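Local coordinates for protein transcriptional regulator, MerR family (Bacillus thuringiensis serovar konkukian, PDB 3GPV) that probably binds DNA and regulates transcription as a member of the MerR family, at residues D37-F42 with M74-I79; K80-W85 with L94-L99. All coordinates share one frame; numbering follows the deposited sequence.

In the fold
Interactions 1 and 2 follow one another along the chain, the first closing before the second opens, and helix 76-88 serves both. Its first turn, in 74-79, meets the turn that ends helix 30-38 in interaction 1; its next turns, in 80-85, pack on the start of the long helix 93-128 in interaction 2. The two centres lie about 12 Å apart and the contacts touch: Leu41 packs on Ile83 and Lys80, and Met74, a selenomethionine here, on Leu99. Helix 76-88, part of the winged-helix domain that probably binds DNA, thus links its helix-turn-helix side to the long helix, whose predicted coiled coil and contacts with the second subunit are consistent with a dimer.

Interaction 1: D37-F42 with M74-I79; sequences DKQGLF and MPIQKI
Leu41 and Gln39, in the turn that closes helix 30-38, rest against Ile76 and Ile79 at the start of helix 76-88, and the two segments bury 170 Å² between them. No hydrogen bond crosses the contact.

The apolar part is carried by Leu41, whose CB points at the helix. One branch does the touching: Leu41 CD2 comes within 4.3 Å of Ile79 CG2, and it lies 4.4 Å from Ile76 O of the same helix turn. Both Leu41 and Ile79 are buried, and both also pack on Ile66 of helix 57-70, so the pair belongs to a larger hydrophobic layer among three helices.

The second touch is between a polar side chain and a methyl group. Gln39 folds back at chi2 (-63°), which brings the amide oxygen to the gamma methyl of Ile76: OE1 is 3.5 Å from CG2, while CB and CG of the same glutamine lie about 4.1 Å from that methyl. CG2 of Ile76 stands anti to its own backbone N and is the branch offered to the glutamine. This is van der Waals packing nearer the surface, where Ile76 itself is exposed.

The backbone of each segment sets the position of these groups. Gly40 leaves the helix with positive phi (65°) in a Schellman motif, a turn that carries the chain from Gln39 to Leu41. On the other side Pro75 occupies the N-cap position, and its carbonyl O accepts a bond of 3.1 Å from Ile79 N.

The contact therefore seats a helix C-terminus with its Schellman turn on the first turn of another helix, joining the helix-turn-helix part of a MerR-type winged-helix domain to the helix that follows helix 57-70.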
loop_
_atom_site.group_PDB
_atom_site.type_symbol
_atom_site.label_atom_id
_atom_site.label_comp_id
_atom_site.label_asym_id
_atom_site.label_seq_id
_atom_site.Cartn_x
_atom_site.Cartn_y
_atom_site.Cartn_z
ATOM N N ASP B 37 -13.132 1.377 14.826
ATOM C CA ASP B 37 -14.347 1.500 15.614
ATOM C C ASP B 37 -14.969 2.863 15.347
ATOM O O ASP B 37 -16.156 2.960 15.049
ATOM C CB ASP B 37 -14.033 1.364 17.101
ATOM C CG ASP B 37 -15.190 0.786 17.885
ATOM O OD1 ASP B 37 -16.350 1.147 17.601
ATOM O OD2 ASP B 37 -14.941 -0.027 18.793
ATOM N N LYS B 38 -14.163 3.914 15.451
ATOM C CA LYS B 38 -14.651 5.268 15.216
ATOM C C LYS B 38 -15.169 5.404 13.792
ATOM O O LYS B 38 -16.146 6.110 13.550
ATOM C CB LYS B 38 -13.541 6.296 15.449
ATOM C CG LYS B 38 -12.993 6.324 16.860
ATOM C CD LYS B 38 -11.981 7.446 17.030
ATOM C CE LYS B 38 -11.305 7.396 18.395
ATOM N NZ LYS B 38 -10.476 6.171 18.570
ATOM N N GLN B 39 -14.505 4.736 12.853
ATOM C CA GLN B 39 -14.925 4.781 11.457
ATOM C C GLN B 39 -16.235 4.011 11.287
ATOM O O GLN B 39 -16.770 3.907 10.184
ATOM C CB GLN B 39 -13.844 4.188 10.556
ATOM C CG GLN B 39 -12.553 4.993 10.527
ATOM C CD GLN B 39 -12.739 6.389 9.956
ATOM O OE1 GLN B 39 -13.114 6.555 8.793
ATOM N NE2 GLN B 39 -12.472 7.403 10.775
ATOM N N GLY B 40 -16.738 3.479 12.397
ATOM C CA GLY B 40 -17.987 2.741 12.390
ATOM C C GLY B 40 -17.964 1.458 11.589
ATOM O O GLY B 40 -18.880 1.198 10.810
ATOM N N LEU B 41 -16.932 0.646 11.790
ATOM C CA LEU B 41 -16.802 -0.609 11.059
ATOM C C LEU B 41 -17.218 -1.833 11.882
ATOM O O LEU B 41 -17.270 -2.950 11.365
ATOM C CB LEU B 41 -15.356 -0.777 10.561
ATOM C CG LEU B 41 -14.805 0.302 9.610
ATOM C CD1 LEU B 41 -13.419 -0.092 9.111
ATOM C CD2 LEU B 41 -15.748 0.486 8.434
ATOM N N PHE B 42 -17.527 -1.621 13.156
ATOM C CA PHE B 42 -17.932 -2.723 14.022
ATOM C C PHE B 42 -19.347 -2.561 14.576
ATOM O O PHE B 42 -19.543 -2.594 15.788
ATOM C CB PHE B 42 -16.970 -2.863 15.208
ATOM C CG PHE B 42 -15.520 -2.927 14.826
ATOM C CD1 PHE B 42 -15.090 -3.736 13.778
ATOM C CD2 PHE B 42 -14.571 -2.213 15.556
ATOM C CE1 PHE B 42 -13.737 -3.838 13.466
ATOM C CE2 PHE B 42 -13.216 -2.305 15.256
ATOM C CZ PHE B 42 -12.797 -3.121 14.209
HETATM N N MSE B 74 -8.728 -0.988 -0.181
HETATM C CA MSE B 74 -10.097 -0.516 -0.353
HETATM C C MSE B 74 -10.317 0.699 0.520
HETATM O O MSE B 74 -9.933 0.706 1.679
HETATM C CB MSE B 74 -11.151 -1.577 -0.012
HETATM C CG MSE B 74 -12.553 -1.023 -0.268
HETATM SE SE MSE B 74 -13.903 -2.349 0.104
HETATM C CE MSE B 74 -13.557 -3.576 -1.352
ATOM N N PRO B 75 -10.896 1.770 -0.043
ATOM C CA PRO B 75 -11.165 3.004 0.702
ATOM C C PRO B 75 -12.021 2.682 1.925
ATOM O O PRO B 75 -12.873 1.797 1.880
ATOM C CB PRO B 75 -11.895 3.854 -0.319
ATOM C CG PRO B 75 -11.236 3.437 -1.603
ATOM C CD PRO B 75 -11.188 1.941 -1.474
ATOM N N ILE B 76 -11.785 3.401 3.011
ATOM C CA ILE B 76 -12.519 3.185 4.247
ATOM C C ILE B 76 -14.034 3.317 4.072
ATOM O O ILE B 76 -14.798 2.573 4.680
ATOM C CB ILE B 76 -12.076 4.183 5.341
ATOM C CG1 ILE B 76 -10.554 4.124 5.546
ATOM C CG2 ILE B 76 -12.785 3.863 6.640
ATOM C CD1 ILE B 76 -9.730 4.838 4.474
ATOM N N GLN B 77 -14.466 4.260 3.242
ATOM C CA GLN B 77 -15.890 4.481 3.034
ATOM C C GLN B 77 -16.579 3.297 2.370
ATOM O O GLN B 77 -17.729 2.989 2.678
ATOM C CB GLN B 77 -16.117 5.754 2.209
ATOM C CG GLN B 77 -15.794 5.640 0.724
ATOM C CD GLN B 77 -17.019 5.851 -0.159
ATOM O OE1 GLN B 77 -17.679 6.891 -0.090
ATOM N NE2 GLN B 77 -17.323 4.864 -0.997
ATOM N N LYS B 78 -15.876 2.637 1.456
ATOM C CA LYS B 78 -16.433 1.483 0.765
ATOM C C LYS B 78 -16.457 0.280 1.696
ATOM O O LYS B 78 -17.358 -0.551 1.630
ATOM C CB LYS B 78 -15.614 1.170 -0.488
ATOM C CG LYS B 78 -15.691 2.264 -1.544
ATOM C CD LYS B 78 -14.782 1.970 -2.728
ATOM C CE LYS B 78 -14.819 3.100 -3.743
ATOM N NZ LYS B 78 -13.895 2.854 -4.880
ATOM N N ILE B 79 -15.468 0.185 2.576
ATOM C CA ILE B 79 -15.430 -0.927 3.512
ATOM C C ILE B 79 -16.626 -0.801 4.449
ATOM O O ILE B 79 -17.259 -1.797 4.795
ATOM C CB ILE B 79 -14.134 -0.915 4.338
ATOM C CG1 ILE B 79 -12.932 -1.076 3.409
ATOM C CG2 ILE B 79 -14.154 -2.038 5.343
ATOM C CD1 ILE B 79 -11.598 -0.792 4.063
#

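Interaction 2: K80-W85 with L94-L99; sequences KQFIDW and LHRLKL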
loop_
_atom_site.group_PDB
_atom_site.type_symbol
_atom_site.label_atom_id
_atom_site.label_comp_id
_atom_site.label_asym_id
_atom_site.label_seq_id
_atom_site.Cartn_x
_atom_site.Cartn_y
_atom_site.Cartn_z
ATOM N N LYS B 80 -16.934 0.428 4.852
ATOM C CA LYS B 80 -18.061 0.661 5.747
ATOM C C LYS B 80 -19.346 0.324 5.008
ATOM O O LYS B 80 -20.281 -0.226 5.585
ATOM C CB LYS B 80 -18.087 2.118 6.220
ATOM C CG LYS B 80 -19.215 2.421 7.194
ATOM C CD LYS B 80 -19.056 3.787 7.849
ATOM C CE LYS B 80 -19.050 4.920 6.823
ATOM N NZ LYS B 80 -18.866 6.266 7.462
ATOM N N GLN B 81 -19.371 0.648 3.721
ATOM C CA GLN B 81 -20.526 0.381 2.879
ATOM C C GLN B 81 -20.728 -1.124 2.792
ATOM O O GLN B 81 -21.860 -1.615 2.741
ATOM C CB GLN B 81 -20.293 0.962 1.490
ATOM C CG GLN B 81 -21.488 0.901 0.576
ATOM C CD GLN B 81 -21.336 1.825 -0.614
ATOM O OE1 GLN B 81 -20.407 1.687 -1.410
ATOM N NE2 GLN B 81 -22.247 2.782 -0.737
ATOM N N PHE B 82 -19.616 -1.854 2.785
ATOM C CA PHE B 82 -19.652 -3.310 2.720
ATOM C C PHE B 82 -20.259 -3.856 4.011
ATOM O O PHE B 82 -21.061 -4.788 3.998
ATOM C CB PHE B 82 -18.238 -3.868 2.552
ATOM C CG PHE B 82 -18.140 -5.344 2.793
ATOM C CD1 PHE B 82 -18.638 -6.248 1.865
ATOM C CD2 PHE B 82 -17.581 -5.834 3.967
ATOM C CE1 PHE B 82 -18.586 -7.624 2.098
ATOM C CE2 PHE B 82 -17.524 -7.203 4.210
ATOM C CZ PHE B 82 -18.029 -8.100 3.272
ATOM N N ILE B 83 -19.852 -3.264 5.126
ATOM C CA ILE B 83 -20.326 -3.667 6.437
ATOM C C ILE B 83 -21.806 -3.361 6.601
ATOM O O ILE B 83 -22.571 -4.202 7.072
ATOM C CB ILE B 83 -19.539 -2.933 7.523
ATOM C CG1 ILE B 83 -18.070 -3.332 7.432
ATOM C CG2 ILE B 83 -20.104 -3.252 8.893
ATOM C CD1 ILE B 83 -17.154 -2.432 8.254
ATOM N N ASP B 84 -22.205 -2.155 6.213
ATOM C CA ASP B 84 -23.601 -1.760 6.322
ATOM C C ASP B 84 -24.473 -2.684 5.490
ATOM O O ASP B 84 -25.545 -3.091 5.932
ATOM C CB ASP B 84 -23.791 -0.307 5.880
ATOM C CG ASP B 84 -23.130 0.680 6.825
ATOM O OD1 ASP B 84 -23.143 0.433 8.048
ATOM O OD2 ASP B 84 -22.610 1.709 6.350
ATOM N N TRP B 85 -24.016 -3.018 4.286
ATOM C CA TRP B 85 -24.768 -3.923 3.422
ATOM C C TRP B 85 -24.871 -5.304 4.050
ATOM O O TRP B 85 -25.924 -5.934 3.995
ATOM C CB TRP B 85 -24.109 -4.064 2.046
ATOM C CG TRP B 85 -24.357 -2.926 1.114
ATOM C CD1 TRP B 85 -25.401 -2.058 1.145
ATOM C CD2 TRP B 85 -23.574 -2.573 -0.032
ATOM N NE1 TRP B 85 -25.324 -1.183 0.091
ATOM C CE2 TRP B 85 -24.211 -1.475 -0.649
ATOM C CE3 TRP B 85 -22.396 -3.079 -0.598
ATOM C CZ2 TRP B 85 -23.709 -0.872 -1.810
ATOM C CZ3 TRP B 85 -21.895 -2.479 -1.755
ATOM C CH2 TRP B 85 -22.554 -1.386 -2.346
ATOM N N LEU B 94 -26.369 -9.121 -4.010
ATOM C CA LEU B 94 -25.837 -8.765 -5.319
ATOM C C LEU B 94 -24.871 -7.591 -5.210
ATOM O O LEU B 94 -23.868 -7.538 -5.921
ATOM C CB LEU B 94 -26.974 -8.415 -6.287
ATOM C CG LEU B 94 -28.021 -9.498 -6.557
ATOM C CD1 LEU B 94 -28.958 -9.003 -7.640
ATOM C CD2 LEU B 94 -27.362 -10.802 -6.981
ATOM N N HIS B 95 -25.178 -6.649 -4.321
ATOM C CA HIS B 95 -24.323 -5.481 -4.127
ATOM C C HIS B 95 -22.969 -5.956 -3.615
ATOM O O HIS B 95 -21.921 -5.639 -4.178
ATOM C CB HIS B 95 -24.915 -4.529 -3.082
ATOM C CG HIS B 95 -26.372 -4.236 -3.268
ATOM N ND1 HIS B 95 -27.315 -5.227 -3.434
ATOM C CD2 HIS B 95 -27.054 -3.067 -3.241
ATOM C CE1 HIS B 95 -28.516 -4.681 -3.501
ATOM N NE2 HIS B 95 -28.385 -3.371 -3.386
ATOM N N ARG B 96 -23.008 -6.715 -2.528
ATOM C CA ARG B 96 -21.800 -7.236 -1.914
ATOM C C ARG B 96 -21.010 -8.117 -2.866
ATOM O O ARG B 96 -19.788 -8.036 -2.909
ATOM C CB ARG B 96 -22.153 -8.006 -0.642
ATOM C CG ARG B 96 -22.511 -7.101 0.528
ATOM C CD ARG B 96 -22.919 -7.910 1.748
ATOM N NE ARG B 96 -24.283 -8.407 1.625
ATOM C CZ ARG B 96 -24.662 -9.637 1.949
ATOM N NH1 ARG B 96 -23.770 -10.506 2.413
ATOM N NH2 ARG B 96 -25.931 -9.998 1.815
ATOM N N LEU B 97 -21.707 -8.955 -3.626
ATOM C CA LEU B 97 -21.048 -9.835 -4.582
ATOM C C LEU B 97 -20.306 -8.975 -5.592
ATOM O O LEU B 97 -19.160 -9.259 -5.954
ATOM C CB LEU B 97 -22.069 -10.720 -5.307
ATOM C CG LEU B 97 -21.537 -11.553 -6.482
ATOM C CD1 LEU B 97 -20.455 -12.500 -6.008
ATOM C CD2 LEU B 97 -22.677 -12.338 -7.117
ATOM N N LYS B 98 -20.963 -7.914 -6.038
ATOM C CA LYS B 98 -20.353 -7.012 -6.992
ATOM C C LYS B 98 -19.095 -6.346 -6.417
ATOM O O LYS B 98 -18.059 -6.307 -7.082
ATOM C CB LYS B 98 -21.373 -5.955 -7.436
ATOM C CG LYS B 98 -20.823 -4.855 -8.350
ATOM C CD LYS B 98 -19.976 -5.397 -9.507
ATOM C CE LYS B 98 -20.744 -6.368 -10.386
ATOM N NZ LYS B 98 -19.933 -6.797 -11.552
ATOM N N LEU B 99 -19.194 -5.834 -5.188
ATOM C CA LEU B 99 -18.074 -5.161 -4.530
ATOM C C LEU B 99 -16.845 -6.059 -4.436
ATOM O O LEU B 99 -15.730 -5.630 -4.689
ATOM C CB LEU B 99 -18.469 -4.708 -3.119
ATOM C CG LEU B 99 -17.949 -3.337 -2.667
ATOM C CD1 LEU B 99 -18.051 -3.226 -1.163
ATOM C CD2 LEU B 99 -16.505 -3.141 -3.109
#
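Trp85 is the centre of the contact between helices 76-88 and 93-128, lying across His95, Arg96 and Leu99. His95 CB sits almost squarely above the six-membered ring, 3.7 Å from its centroid and 5° off the normal, a CH-pi contact. The imidazole continues past it and turns its edge to the five-membered ring, with planes 63° apart. On the opposite face of the indole lies Gln81 O, from the preceding turn of its own helix.

Arg96 contributes mainly its aliphatic stem: CG lies 3.8 Å from Trp85 CB. The chain then bends at chi3, carrying NE toward Thr92 OG1, to which it is hydrogen-bonded; that hydroxyl is also bonded to Trp85 O, so Thr92 bridges the two residues.

Leu99 CD1 touches both Phe82 CB at 3.8 Å and Trp85 CZ3 at 4.0 Å, the two directions roughly at right angles. Tyr128 of the second subunit packs on both Phe82 and Arg96.

With segment axes 10.0 Å apart and 149° between their directions, the two form an antiparallel helical hairpin, which in MerR-family proteins leads from the DNA-binding domain into the long dimerisation helix.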